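Local coordinates for protein alanine racemase (Enterococcus faecalis, PDB 3E6E) that belongs to the alanine racemase family, joining an N-terminal TIM-type barrel domain to a C-terminal domain built largely of strands, in an assembly of two chains, at residues A34-V39 with G218-Y223; L131-G136 with G186-V191; T135-I140 with F167-T172; D174-S179 with N235-S240. The protein carries 1 engineered substitution. One frame throughout, in Å; residues are numbered along the deposited sequence.

Interaction 1. Residues A34-V39 with G218-Y223. With DCS (D-[3-hydroxy-2-methyl-5-phosphonooxymethyl-pyridin-4-ylmethyl]-N,O-cycloserylamide), chain D.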
loop_
_atom_site.group_PDB
_atom_site.type_symbol
_atom_site.label_atom_id
_atom_site.label_comp_id
_atom_site.label_asym_id
_atom_site.label_seq_id
_atom_site.Cartn_x
_atom_site.Cartn_y
_atom_site.Cartn_z
ATOM N N ALA A 34 5.668 28.595 15.669
ATOM C CA ALA A 34 5.459 28.309 14.259
ATOM C C ALA A 34 4.905 26.899 14.019
ATOM O O ALA A 34 5.224 25.938 14.736
ATOM C CB ALA A 34 6.757 28.499 13.489
ATOM N N LEU A 35 4.079 26.783 12.988
ATOM C CA LEU A 35 3.476 25.508 12.659
ATOM C C LEU A 35 4.093 24.935 11.408
ATOM O O LEU A 35 4.028 25.533 10.334
ATOM C CB LEU A 35 1.968 25.673 12.459
ATOM C CG LEU A 35 1.142 24.412 12.178
ATOM C CD1 LEU A 35 1.516 23.796 10.842
ATOM C CD2 LEU A 35 1.386 23.420 13.280
ATOM N N PHE A 36 4.721 23.780 11.553
ATOM C CA PHE A 36 5.295 23.123 10.407
ATOM C C PHE A 36 4.357 21.969 10.131
ATOM O O PHE A 36 3.886 21.298 11.060
ATOM C CB PHE A 36 6.715 22.629 10.705
ATOM C CG PHE A 36 7.796 23.586 10.274
ATOM C CD1 PHE A 36 7.699 24.945 10.561
ATOM C CD2 PHE A 36 8.918 23.130 9.595
ATOM C CE1 PHE A 36 8.700 25.831 10.180
ATOM C CE2 PHE A 36 9.928 24.013 9.210
ATOM C CZ PHE A 36 9.815 25.365 9.505
ATOM N N ALA A 37 4.064 21.764 8.851
ATOM C CA ALA A 37 3.174 20.693 8.428
ATOM C C ALA A 37 3.960 19.531 7.838
ATOM O O ALA A 37 4.602 19.662 6.798
ATOM C CB ALA A 37 2.173 21.225 7.404
ATOM N N VAL A 38 3.926 18.395 8.522
ATOM C CA VAL A 38 4.621 17.209 8.035
ATOM C C VAL A 38 3.680 16.552 7.034
ATOM O O VAL A 38 2.546 16.209 7.375
ATOM C CB VAL A 38 4.959 16.251 9.201
ATOM C CG1 VAL A 38 3.889 16.317 10.249
ATOM C CG2 VAL A 38 5.107 14.838 8.692
ATOM N N VAL A 39 4.149 16.412 5.793
ATOM C CA VAL A 39 3.355 15.826 4.718
ATOM C C VAL A 39 4.040 14.662 4.014
ATOM O O VAL A 39 3.915 14.509 2.794
ATOM C CB VAL A 39 3.003 16.875 3.641
ATOM C CG1 VAL A 39 2.183 18.006 4.249
ATOM C CG2 VAL A 39 4.281 17.401 2.999
ATOM N N GLY A 218 9.011 25.192 23.595
ATOM C CA GLY A 218 9.250 25.088 22.166
ATOM C C GLY A 218 8.675 26.269 21.418
ATOM O O GLY A 218 7.771 26.936 21.918
ATOM N N ASN A 219 9.185 26.534 20.219
ATOM C CA ASN A 219 8.695 27.661 19.435
ATOM C C ASN A 219 8.181 27.253 18.048
ATOM O O ASN A 219 7.916 28.094 17.188
ATOM C CB ASN A 219 9.788 28.737 19.303
ATOM C CG ASN A 219 10.974 28.272 18.491
ATOM O OD1 ASN A 219 10.821 27.589 17.480
ATOM N ND2 ASN A 219 12.171 28.655 18.920
ATOM N N MET A 220 8.050 25.949 17.852
ATOM C CA MET A 220 7.544 25.387 16.606
ATOM C C MET A 220 7.093 23.947 16.831
ATOM O O MET A 220 7.770 23.175 17.518
ATOM C CB MET A 220 8.611 25.397 15.512
ATOM C CG MET A 220 8.108 24.837 14.173
ATOM S SD MET A 220 9.071 23.442 13.530
ATOM C CE MET A 220 8.219 22.145 14.209
ATOM N N ILE A 221 5.955 23.580 16.255
ATOM C CA ILE A 221 5.483 22.213 16.411
ATOM C C ILE A 221 5.378 21.563 15.053
ATOM O O ILE A 221 5.139 22.236 14.046
ATOM C CB ILE A 221 4.105 22.144 17.096
ATOM C CG1 ILE A 221 3.013 22.567 16.115
ATOM C CG2 ILE A 221 4.090 23.037 18.346
ATOM C CD1 ILE A 221 1.633 22.405 16.681
ATOM N N ARG A 222 5.584 20.251 15.032
ATOM C CA ARG A 222 5.503 19.471 13.805
ATOM C C ARG A 222 4.135 18.777 13.710
ATOM O O ARG A 222 4.009 17.591 13.970
ATOM C CB ARG A 222 6.625 18.436 13.785
ATOM C CG ARG A 222 7.995 18.989 13.391
ATOM C CD ARG A 222 9.005 18.719 14.473
ATOM N NE ARG A 222 8.792 17.403 15.059
ATOM C CZ ARG A 222 9.434 16.955 16.132
ATOM N NH1 ARG A 222 10.339 17.719 16.733
ATOM N NH2 ARG A 222 9.153 15.753 16.629
ATOM N N TYR A 223 3.118 19.537 13.317
ATOM C CA TYR A 223 1.753 19.029 13.216
ATOM C C TYR A 223 1.515 18.016 12.083
ATOM O O TYR A 223 1.617 18.359 10.899
ATOM C CB TYR A 223 0.788 20.203 13.045
ATOM C CG TYR A 223 -0.511 20.059 13.810
ATOM C CD1 TYR A 223 -1.675 20.662 13.351
ATOM C CD2 TYR A 223 -0.569 19.346 15.011
ATOM C CE1 TYR A 223 -2.861 20.563 14.059
ATOM C CE2 TYR A 223 -1.755 19.246 15.728
ATOM C CZ TYR A 223 -2.897 19.859 15.244
ATOM O OH TYR A 223 -4.082 19.780 15.945
HETATM N N1 DCS D . 8.009 14.731 14.014
HETATM C C2 DCS D . 8.774 13.558 13.710
HETATM C C2A DCS D . 10.266 13.504 13.979
HETATM C C3 DCS D . 8.091 12.466 13.164
HETATM O O3 DCS D . 8.738 11.322 12.847
HETATM C C4 DCS D . 6.660 12.578 12.933
HETATM C C4A DCS D . 5.906 11.399 12.348
HETATM C C5 DCS D . 5.974 13.824 13.282
HETATM C C6 DCS D . 6.664 14.859 13.806
HETATM C C5A DCS D . 4.493 14.033 13.086
HETATM O O4P DCS D . 3.788 13.166 13.977
HETATM P P DCS D . 2.204 13.062 14.103
HETATM O O1P DCS D . 1.736 14.369 14.523
HETATM O O2P DCS D . 1.653 12.667 12.810
HETATM O O3P DCS D . 1.910 12.062 15.124
HETATM N N DCS D . 6.074 10.177 13.233
HETATM C CA DCS D . 5.466 8.957 12.899
HETATM C C DCS D . 6.135 7.820 12.355
HETATM O O DCS D . 7.460 7.747 12.040
HETATM N ND DCS D . 5.262 6.853 12.210
HETATM O OG DCS D . 4.030 7.307 12.634
HETATM C CB DCS D . 4.160 8.585 13.048
#
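Ala34, Leu35, Phe36 and Ala37 pair in parallel with Met220, Ile221, Arg222 and Tyr223, joining the first and last strands of the TIM-type barrel. The short axes of 34-38 and 220-223 approach to 4.8 Å and differ by 26° in direction, the modest twist of neighbouring barrel strands.

Backbone hydrogen bonds form the ladder. Ala34 is held at both ends, its N giving to Asn219 O at 2.8 Å and its O accepting from Ile221 N. Phe36 N then reaches Ile221 O at 3.0 Å. Beyond this the rungs become weak: Tyr223 N to Phe36 O is bent, and Val38 N to Tyr223 O is stretched to 3.3 Å.

Apolar packing differs between the two faces. Inside the barrel, Met220 bends at both chi2 and chi3, laying SD over the face of the Phe36 ring, 3.8 Å from its centroid and 24° off the normal, a Met-aromatic contact. Outside, Leu35 CD2 lies 3.3 Å from Tyr223 CB and also touches Ile221 CG1; helices 15-28 and 207-212 cover this side.

Contacts to the bound DCS come from the strand ends on the inner face. Val38 gives apolar packing, CG1 3.7 Å from DCS C5A, and Arg222 the polar contact. Its NH1 bonds to Thr168 O and His203 ND1, which would hold the guanidinium with its edge to the pyridine, consistent with N1 acting as an acceptor: NH2 gives a weak bond to DCS N1, and Arg222 NE reaches DCS N1 at 3.0 Å with an N-H...N angle of 137°.

Interaction 2. Residues L131-G136 with G186-V191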
loop_
_atom_site.group_PDB
_atom_site.type_symbol
_atom_site.label_atom_id
_atom_site.label_comp_id
_atom_site.label_asym_id
_atom_site.label_seq_id
_atom_site.Cartn_x
_atom_site.Cartn_y
_atom_site.Cartn_z
ATOM N N LEU A 131 19.726 19.499 14.815
ATOM C CA LEU A 131 20.349 18.445 15.607
ATOM C C LEU A 131 19.333 17.671 16.423
ATOM O O LEU A 131 18.806 18.179 17.405
ATOM C CB LEU A 131 21.418 19.050 16.525
ATOM C CG LEU A 131 22.832 19.259 15.963
ATOM C CD1 LEU A 131 22.767 19.791 14.557
ATOM C CD2 LEU A 131 23.598 20.225 16.869
ATOM N N LYS A 132 19.056 16.434 16.031
ATOM C CA LYS A 132 18.081 15.655 16.784
ATOM C C LYS A 132 18.724 14.911 17.947
ATOM O O LYS A 132 19.672 14.144 17.772
ATOM C CB LYS A 132 17.335 14.642 15.893
ATOM C CG LYS A 132 16.134 13.993 16.627
ATOM C CD LYS A 132 15.498 12.801 15.895
ATOM C CE LYS A 132 14.357 12.177 16.727
ATOM N NZ LYS A 132 13.731 10.969 16.096
ATOM N N VAL A 133 18.192 15.150 19.138
ATOM C CA VAL A 133 18.665 14.484 20.335
ATOM C C VAL A 133 17.635 13.418 20.753
ATOM O O VAL A 133 16.441 13.695 20.842
ATOM C CB VAL A 133 18.912 15.512 21.478
ATOM C CG1 VAL A 133 17.911 16.633 21.395
ATOM C CG2 VAL A 133 18.819 14.839 22.826
ATOM N N ASP A 134 18.102 12.191 20.966
ATOM C CA ASP A 134 17.224 11.112 21.373
ATOM C C ASP A 134 17.050 11.272 22.850
ATOM O O ASP A 134 18.035 11.392 23.567
ATOM C CB ASP A 134 17.846 9.747 21.107
ATOM C CG ASP A 134 16.945 8.592 21.564
ATOM O OD1 ASP A 134 15.973 8.828 22.319
ATOM O OD2 ASP A 134 17.233 7.445 21.170
ATOM N N THR A 135 15.799 11.242 23.304
ATOM C CA THR A 135 15.479 11.433 24.710
ATOM C C THR A 135 14.545 10.352 25.235
ATOM O O THR A 135 14.094 10.391 26.383
ATOM C CB THR A 135 14.818 12.810 24.890
ATOM O OG1 THR A 135 13.646 12.895 24.063
ATOM C CG2 THR A 135 15.793 13.910 24.472
ATOM N N GLY A 136 14.252 9.376 24.381
ATOM C CA GLY A 136 13.022 8.615 24.486
ATOM C C GLY A 136 12.423 8.292 23.131
ATOM O O GLY A 136 12.217 9.180 22.305
ATOM N N GLY A 186 12.178 16.025 30.479
ATOM C CA GLY A 186 13.286 16.260 31.380
ATOM C C GLY A 186 14.626 16.171 30.666
ATOM O O GLY A 186 15.388 17.134 30.656
ATOM N N ARG A 187 14.911 15.023 30.059
ATOM C CA ARG A 187 16.164 14.823 29.344
ATOM C C ARG A 187 16.420 15.913 28.306
ATOM O O ARG A 187 17.566 16.279 28.055
ATOM C CB ARG A 187 16.180 13.457 28.645
ATOM C CG ARG A 187 16.198 12.232 29.566
ATOM C CD ARG A 187 16.250 10.935 28.748
ATOM N NE ARG A 187 16.184 9.731 29.580
ATOM C CZ ARG A 187 16.208 8.483 29.106
ATOM N NH1 ARG A 187 16.294 8.266 27.798
ATOM N NH2 ARG A 187 16.160 7.450 29.939
ATOM N N PHE A 188 15.362 16.434 27.698
ATOM C CA PHE A 188 15.536 17.467 26.689
ATOM C C PHE A 188 15.796 18.812 27.337
ATOM O O PHE A 188 16.270 19.744 26.683
ATOM C CB PHE A 188 14.309 17.571 25.781
ATOM C CG PHE A 188 14.524 18.457 24.586
ATOM C CD1 PHE A 188 15.424 18.095 23.589
ATOM C CD2 PHE A 188 13.856 19.661 24.471
ATOM C CE1 PHE A 188 15.651 18.925 22.500
ATOM C CE2 PHE A 188 14.076 20.494 23.389
ATOM C CZ PHE A 188 14.971 20.131 22.405
ATOM N N LYS A 189 15.462 18.929 28.618
ATOM C CA LYS A 189 15.708 20.178 29.322
ATOM C C LYS A 189 17.209 20.213 29.575
ATOM O O LYS A 189 17.873 21.219 29.327
ATOM C CB LYS A 189 14.947 20.234 30.649
ATOM C CG LYS A 189 14.808 21.650 31.182
ATOM C CD LYS A 189 14.103 21.751 32.540
ATOM C CE LYS A 189 12.598 21.462 32.470
ATOM N NZ LYS A 189 12.226 20.004 32.543
ATOM N N ALA A 190 17.741 19.083 30.033
ATOM C CA ALA A 190 19.159 18.957 30.318
ATOM C C ALA A 190 19.978 19.340 29.099
ATOM O O ALA A 190 20.893 20.162 29.179
ATOM C CB ALA A 190 19.478 17.531 30.725
ATOM N N VAL A 191 19.627 18.756 27.972
ATOM C CA VAL A 191 20.323 18.980 26.711
ATOM C C VAL A 191 20.463 20.469 26.417
ATOM O O VAL A 191 21.577 20.949 26.125
ATOM C CB VAL A 191 19.595 18.302 25.536
ATOM C CG1 VAL A 191 20.282 18.633 24.221
ATOM C CG2 VAL A 191 19.530 16.797 25.747
HETATM O O HOH W 1 17.433 9.184 25.147
#
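Thr135 and Arg187 bring the backbones closest, CA to CA 5.8 Å, where the chain leaving barrel strand 129-132 passes helix 179-193 on the outside of the TIM-type barrel. That helix follows the next strand, 165-167, so the contact joins the exit of one beta-alpha unit to the helix of the following one.

The apolar half centres on Val133, whose two methyls part toward different turns of the helix. CG1 meets the edge of the Phe188 ring in its plane, 3.4 Å from Phe188 CE1. CG2 goes tip to tip with Val191, at 3.6 Å from Val191 CG2. A chi1 of 34°, off a staggered value, lets the two methyls of Val133 meet Phe188 and Val191 at once. Thr135 extends the packing: its CB lies 4.0 Å from Arg187 CB, and its CG2 rests near Phe188 N and CB. Its hydroxyl is turned instead to Thr168, with a weaker partner in Gln184.

Arg187 supplies the polar half. Its chain, extended from CG to NE, runs past the Thr135 carbonyl, bringing CD to 3.2 Å from Thr135 O. The guanidinium reaches the second subunit, where NH2 forms a salt bridge with Glu263 of that chain. NH1 is linked back by weak bonds through one water, 3.0 Å from Arg187 NH1 and 2.8 Å from Asp134 O. The loop itself is folded by an Asx turn: Gly136 N donates to Asp134 OD1 at 2.7 Å, almost perfectly straight at 177° and nearly along the C-O axis of OD1.

Interaction 3. Residues T135-I140 with F167-T172. With DCS (D-[3-hydroxy-2-methyl-5-phosphonooxymethyl-pyridin-4-ylmethyl]-N,O-cycloserylamide), chain D.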
loop_
_atom_site.group_PDB
_atom_site.type_symbol
_atom_site.label_atom_id
_atom_site.label_comp_id
_atom_site.label_asym_id
_atom_site.label_seq_id
_atom_site.Cartn_x
_atom_site.Cartn_y
_atom_site.Cartn_z
ATOM N N THR A 135 15.799 11.242 23.304
ATOM C CA THR A 135 15.479 11.433 24.710
ATOM C C THR A 135 14.545 10.352 25.235
ATOM O O THR A 135 14.094 10.391 26.383
ATOM C CB THR A 135 14.818 12.810 24.890
ATOM O OG1 THR A 135 13.646 12.895 24.063
ATOM C CG2 THR A 135 15.793 13.910 24.472
ATOM N N GLY A 136 14.252 9.376 24.381
ATOM C CA GLY A 136 13.022 8.615 24.486
ATOM C C GLY A 136 12.423 8.292 23.131
ATOM O O GLY A 136 12.217 9.180 22.305
ATOM N N MET A 137 12.142 7.013 22.903
ATOM C CA MET A 137 11.576 6.566 21.636
ATOM C C MET A 137 12.609 5.812 20.806
ATOM O O MET A 137 12.265 4.933 20.017
ATOM C CB MET A 137 11.032 7.757 20.843
ATOM C CG MET A 137 10.934 7.512 19.345
ATOM S SD MET A 137 9.275 7.035 18.826
ATOM C CE MET A 137 9.578 6.552 17.128
ATOM N N GLY A 138 13.879 6.163 20.990
ATOM C CA GLY A 138 14.974 5.292 20.606
ATOM C C GLY A 138 14.919 4.901 19.142
ATOM O O GLY A 138 14.738 3.729 18.809
ATOM N N ARG A 139 15.075 5.887 18.265
ATOM C CA ARG A 139 15.234 5.627 16.840
ATOM C C ARG A 139 16.493 6.310 16.289
ATOM O O ARG A 139 17.321 5.653 15.668
ATOM C CB ARG A 139 13.996 6.088 16.066
ATOM C CG ARG A 139 13.662 7.537 16.295
ATOM C CD ARG A 139 13.075 8.145 15.049
ATOM N NE ARG A 139 11.796 7.549 14.701
ATOM C CZ ARG A 139 10.739 8.266 14.343
ATOM N NH1 ARG A 139 10.831 9.589 14.293
ATOM N NH2 ARG A 139 9.592 7.667 14.051
ATOM N N ILE A 140 16.631 7.621 16.501
ATOM C CA ILE A 140 17.814 8.369 16.045
ATOM C C ILE A 140 18.067 9.582 16.929
ATOM O O ILE A 140 17.147 10.086 17.581
ATOM C CB ILE A 140 17.677 8.926 14.611
ATOM C CG1 ILE A 140 16.434 9.817 14.523
ATOM C CG2 ILE A 140 17.687 7.802 13.601
ATOM C CD1 ILE A 140 16.385 10.664 13.265
ATOM N N PHE A 167 15.728 19.622 18.273
ATOM C CA PHE A 167 14.419 19.047 18.516
ATOM C C PHE A 167 14.552 17.589 18.902
ATOM O O PHE A 167 15.611 16.966 18.727
ATOM C CB PHE A 167 13.572 19.131 17.251
ATOM C CG PHE A 167 14.035 18.220 16.166
ATOM C CD1 PHE A 167 13.318 17.071 15.846
ATOM C CD2 PHE A 167 15.204 18.493 15.478
ATOM C CE1 PHE A 167 13.769 16.202 14.846
ATOM C CE2 PHE A 167 15.664 17.639 14.485
ATOM C CZ PHE A 167 14.946 16.488 14.165
ATOM N N THR A 168 13.462 17.064 19.440
ATOM C CA THR A 168 13.391 15.665 19.799
ATOM C C THR A 168 11.974 15.190 19.466
ATOM O O THR A 168 11.130 15.974 19.007
ATOM C CB THR A 168 13.679 15.427 21.266
ATOM O OG1 THR A 168 13.910 14.030 21.460
ATOM C CG2 THR A 168 12.504 15.850 22.120
ATOM N N HIS A 169 11.698 13.915 19.693
ATOM C CA HIS A 169 10.392 13.401 19.355
ATOM C C HIS A 169 9.874 12.542 20.486
ATOM O O HIS A 169 10.604 11.738 21.049
ATOM C CB HIS A 169 10.488 12.595 18.054
ATOM C CG HIS A 169 9.159 12.143 17.526
ATOM N ND1 HIS A 169 8.178 13.024 17.114
ATOM C CD2 HIS A 169 8.627 10.903 17.400
ATOM C CE1 HIS A 169 7.102 12.346 16.763
ATOM N NE2 HIS A 169 7.348 11.058 16.927
ATOM N N PHE A 170 8.610 12.718 20.830
ATOM C CA PHE A 170 8.029 11.937 21.908
ATOM C C PHE A 170 7.470 10.593 21.428
ATOM O O PHE A 170 7.060 10.463 20.261
ATOM C CB PHE A 170 6.944 12.762 22.578
ATOM C CG PHE A 170 7.467 13.971 23.302
ATOM C CD1 PHE A 170 8.025 13.847 24.569
ATOM C CD2 PHE A 170 7.366 15.237 22.731
ATOM C CE1 PHE A 170 8.463 14.963 25.260
ATOM C CE2 PHE A 170 7.809 16.358 23.419
ATOM C CZ PHE A 170 8.355 16.223 24.688
ATOM N N SER A 171 7.457 9.604 22.321
ATOM C CA SER A 171 6.955 8.290 21.965
ATOM C C SER A 171 5.671 7.933 22.687
ATOM O O SER A 171 5.005 6.972 22.317
ATOM C CB SER A 171 8.000 7.216 22.262
ATOM O OG SER A 171 8.209 7.058 23.658
ATOM N N THR A 172 5.324 8.711 23.710
ATOM C CA THR A 172 4.123 8.456 24.503
ATOM C C THR A 172 3.243 9.674 24.722
ATOM O O THR A 172 2.437 9.686 25.643
ATOM C CB THR A 172 4.491 7.910 25.904
ATOM O OG1 THR A 172 5.373 8.832 26.556
ATOM C CG2 THR A 172 5.175 6.568 25.786
HETATM N N1 DCS D . 8.009 14.731 14.014
HETATM C C2 DCS D . 8.774 13.558 13.710
HETATM C C2A DCS D . 10.266 13.504 13.979
HETATM C C3 DCS D . 8.091 12.466 13.164
HETATM O O3 DCS D . 8.738 11.322 12.847
HETATM C C4 DCS D . 6.660 12.578 12.933
HETATM C C4A DCS D . 5.906 11.399 12.348
HETATM C C5 DCS D . 5.974 13.824 13.282
HETATM C C6 DCS D . 6.664 14.859 13.806
HETATM C C5A DCS D . 4.493 14.033 13.086
HETATM O O4P DCS D . 3.788 13.166 13.977
HETATM P P DCS D . 2.204 13.062 14.103
HETATM O O1P DCS D . 1.736 14.369 14.523
HETATM O O2P DCS D . 1.653 12.667 12.810
HETATM O O3P DCS D . 1.910 12.062 15.124
HETATM N N DCS D . 6.074 10.177 13.233
HETATM C CA DCS D . 5.466 8.957 12.899
HETATM C C DCS D . 6.135 7.820 12.355
HETATM O O DCS D . 7.460 7.747 12.040
HETATM N ND DCS D . 5.262 6.853 12.210
HETATM O OG DCS D . 4.030 7.307 12.634
HETATM C CB DCS D . 4.160 8.585 13.048
#
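Thr135 and Thr168 point their hydroxyls at each other tip to tip, OG1 to OG1 2.9 Å, linking two loops at the C-terminal mouth of the TIM-type barrel. Thr168 OG1 is also hydrogen-bonded to Val133 O, at the end of the neighbouring strand.

Further along, Met137 lies against Ser171, its CB 3.4 Å from Ser171 CB. A bend at chi2 brings the sulfur back over the same serine, SD to CB 3.7 Å, and to the rim of the His169 ring. There SD stands 5.3 Å from the ring centroid and 80° off its normal, an edge approach that leaves the ring faces to other partners.

One of those partners is the bound DCS. With CG of His169 anti to the backbone N (chi1 -174°), the pyridine lies over one imidazole face, offset toward the rim, with His169 ND1 3.5 Å from DCS C2. NE2 is hydrogen-bonded to Tyr267 OH of the second subunit, a bond that would fix the turn of the ring.

Arg139 comes obliquely past His169, NH1 to CD2 4.0 Å, and presents its guanidinium edge to the ligand. Its two terminal nitrogens divide the work: NH2 makes a weak bond to DCS O, whereas Arg139 NH1 reaches DCS O3 at 3.1 Å with an N-H...O angle of 160°.

Interaction 4. Residues D174-S179 with N235-S240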
loop_
_atom_site.group_PDB
_atom_site.type_symbol
_atom_site.label_atom_id
_atom_site.label_comp_id
_atom_site.label_asym_id
_atom_site.label_seq_id
_atom_site.Cartn_x
_atom_site.Cartn_y
_atom_site.Cartn_z
ATOM N N ASP A 174 0.666 10.678 23.214
ATOM C CA ASP A 174 -0.767 10.449 23.052
ATOM C C ASP A 174 -1.300 9.483 24.097
ATOM O O ASP A 174 -2.436 9.025 24.002
ATOM C CB ASP A 174 -1.067 9.907 21.653
ATOM C CG ASP A 174 -0.534 8.503 21.445
ATOM O OD1 ASP A 174 0.668 8.264 21.699
ATOM O OD2 ASP A 174 -1.315 7.633 21.027
ATOM N N GLU A 175 -0.481 9.182 25.101
ATOM C CA GLU A 175 -0.879 8.256 26.158
ATOM C C GLU A 175 -1.454 8.994 27.369
ATOM O O GLU A 175 -1.023 10.098 27.695
ATOM C CB GLU A 175 0.326 7.421 26.582
ATOM C CG GLU A 175 0.024 5.948 26.853
ATOM C CD GLU A 175 -0.055 5.114 25.579
ATOM O OE1 GLU A 175 0.859 5.221 24.730
ATOM O OE2 GLU A 175 -1.024 4.344 25.438
ATOM N N ILE A 176 -2.434 8.386 28.028
ATOM C CA ILE A 176 -3.072 8.987 29.197
ATOM C C ILE A 176 -2.030 9.187 30.286
ATOM O O ILE A 176 -1.953 10.254 30.894
ATOM C CB ILE A 176 -4.179 8.080 29.752
ATOM C CG1 ILE A 176 -5.258 7.871 28.690
ATOM C CG2 ILE A 176 -4.755 8.674 31.023
ATOM C CD1 ILE A 176 -6.320 6.856 29.080
ATOM N N ASP A 177 -1.242 8.145 30.537
ATOM C CA ASP A 177 -0.185 8.204 31.542
ATOM C C ASP A 177 0.914 9.121 30.998
ATOM O O ASP A 177 1.497 8.859 29.939
ATOM C CB ASP A 177 0.363 6.795 31.803
ATOM C CG ASP A 177 1.273 6.735 33.014
ATOM O OD1 ASP A 177 1.629 5.612 33.440
ATOM O OD2 ASP A 177 1.634 7.808 33.534
ATOM N N THR A 178 1.192 10.201 31.715
ATOM C CA THR A 178 2.196 11.151 31.267
ATOM C C THR A 178 3.638 10.906 31.751
ATOM O O THR A 178 4.542 11.655 31.403
ATOM C CB THR A 178 1.776 12.569 31.656
ATOM O OG1 THR A 178 1.694 12.670 33.087
ATOM C CG2 THR A 178 0.406 12.895 31.058
ATOM N N SER A 179 3.855 9.843 32.518
ATOM C CA SER A 179 5.181 9.544 33.052
ATOM C C SER A 179 6.327 9.593 32.038
ATOM O O SER A 179 7.191 10.474 32.104
ATOM C CB SER A 179 5.158 8.177 33.734
ATOM O OG SER A 179 4.094 8.110 34.663
ATOM N N ASN A 235 -8.579 6.581 20.163
ATOM C CA ASN A 235 -9.796 6.886 20.911
ATOM C C ASN A 235 -9.528 6.939 22.422
ATOM O O ASN A 235 -10.451 6.851 23.234
ATOM C CB ASN A 235 -10.878 5.842 20.587
ATOM C CG ASN A 235 -12.197 6.479 20.124
ATOM O OD1 ASN A 235 -13.113 5.788 19.661
ATOM N ND2 ASN A 235 -12.295 7.800 20.258
ATOM N N LYS A 236 -8.259 7.099 22.791
ATOM C CA LYS A 236 -7.873 7.165 24.197
ATOM C C LYS A 236 -8.154 8.525 24.840
ATOM O O LYS A 236 -8.504 8.605 26.019
ATOM C CB LYS A 236 -6.385 6.853 24.336
ATOM C CG LYS A 236 -5.988 5.469 23.868
ATOM C CD LYS A 236 -4.490 5.246 24.039
ATOM C CE LYS A 236 -3.703 5.898 22.927
ATOM N NZ LYS A 236 -2.257 5.567 23.010
ATOM N N LEU A 237 -7.987 9.593 24.067
ATOM C CA LEU A 237 -8.207 10.945 24.571
ATOM C C LEU A 237 -9.000 11.821 23.605
ATOM O O LEU A 237 -8.926 11.667 22.386
ATOM C CB LEU A 237 -6.866 11.628 24.841
ATOM C CG LEU A 237 -5.965 11.095 25.944
ATOM C CD1 LEU A 237 -4.663 11.883 25.974
ATOM C CD2 LEU A 237 -6.684 11.218 27.260
ATOM N N ALA A 238 -9.735 12.774 24.156
ATOM C CA ALA A 238 -10.522 13.666 23.327
ATOM C C ALA A 238 -9.651 14.843 22.878
ATOM O O ALA A 238 -9.001 15.497 23.688
ATOM C CB ALA A 238 -11.743 14.157 24.112
ATOM N N PRO A 239 -9.605 15.109 21.568
ATOM C CA PRO A 239 -8.791 16.226 21.093
ATOM C C PRO A 239 -9.194 17.507 21.782
ATOM O O PRO A 239 -10.277 17.600 22.337
ATOM C CB PRO A 239 -9.071 16.235 19.609
ATOM C CG PRO A 239 -9.145 14.770 19.326
ATOM C CD PRO A 239 -10.049 14.281 20.436
ATOM N N SER A 240 -8.309 18.493 21.747
ATOM C CA SER A 240 -8.566 19.767 22.398
ATOM C C SER A 240 -9.412 20.721 21.557
ATOM O O SER A 240 -9.688 21.854 21.961
ATOM C CB SER A 240 -7.231 20.401 22.769
ATOM O OG SER A 240 -6.505 19.496 23.583
#
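Lys236 places its amino group between Asp174 and Glu175, and this salt-bridge network is the close-fitting part of the contact. The lysine chain bends at chi3 (-79°), carrying NZ back to the two acids. Its stronger bond runs to Asp174 OD2 at 3.0 Å, arriving well above the carboxylate plane, 59° out of it. The second, to Glu175 OE2, has the same 3.0 Å length from NZ but is a weak bond. One atom back from the amino group, Lys236 CE packs 3.5 Å from Asp174 O. Sharing one ammonium would probably ease the repulsion between the adjacent carboxylates.

The apolar side is looser. Exposed Ile176 and Leu237 touch through single branches, CG1 to CD2 3.9 Å, and Ile176 CD1 comes no nearer than 4.1 Å to Lys236 O. Both residues, like Lys236, also touch a crystal neighbour. Just beyond, Asp177 caps the start of helix 179-193: OD2 accepts from Ser179 N at 3.2 Å and from Ser179 OG, both from one face of the carboxylate.

The two loops thus meet at the protein surface. Segment 174-179 runs from strand 165-167 into helix 179-193; the loop 235-240 lies between strands 220-223 and 249-259. Helix 207-212 backs them both, with Ala208 against Asp174 and Trp212 against Leu237.

How the interactions relate
Interactions 1, 2 and 3 are buried in the barrel domain, whereas interaction 4 is a surface contact between loops. Interaction 1 relies on a parallel backbone ladder; interaction 2 sets a strand's exit against a helix through apolar branches and one arginine; interaction 3 works mainly through side chains. Interactions 2 and 3 share Thr135 and Gly136, have centres 8 Å apart, and both touch the second subunit. Interactions 1 and 3 converge on DCS and meet where Arg222 NH1 bonds to Thr168 O. Interaction 4, about 17 Å from interaction 3 between centres, continues from it in sequence and replaces ligand-directed bonds with a salt-bridge network.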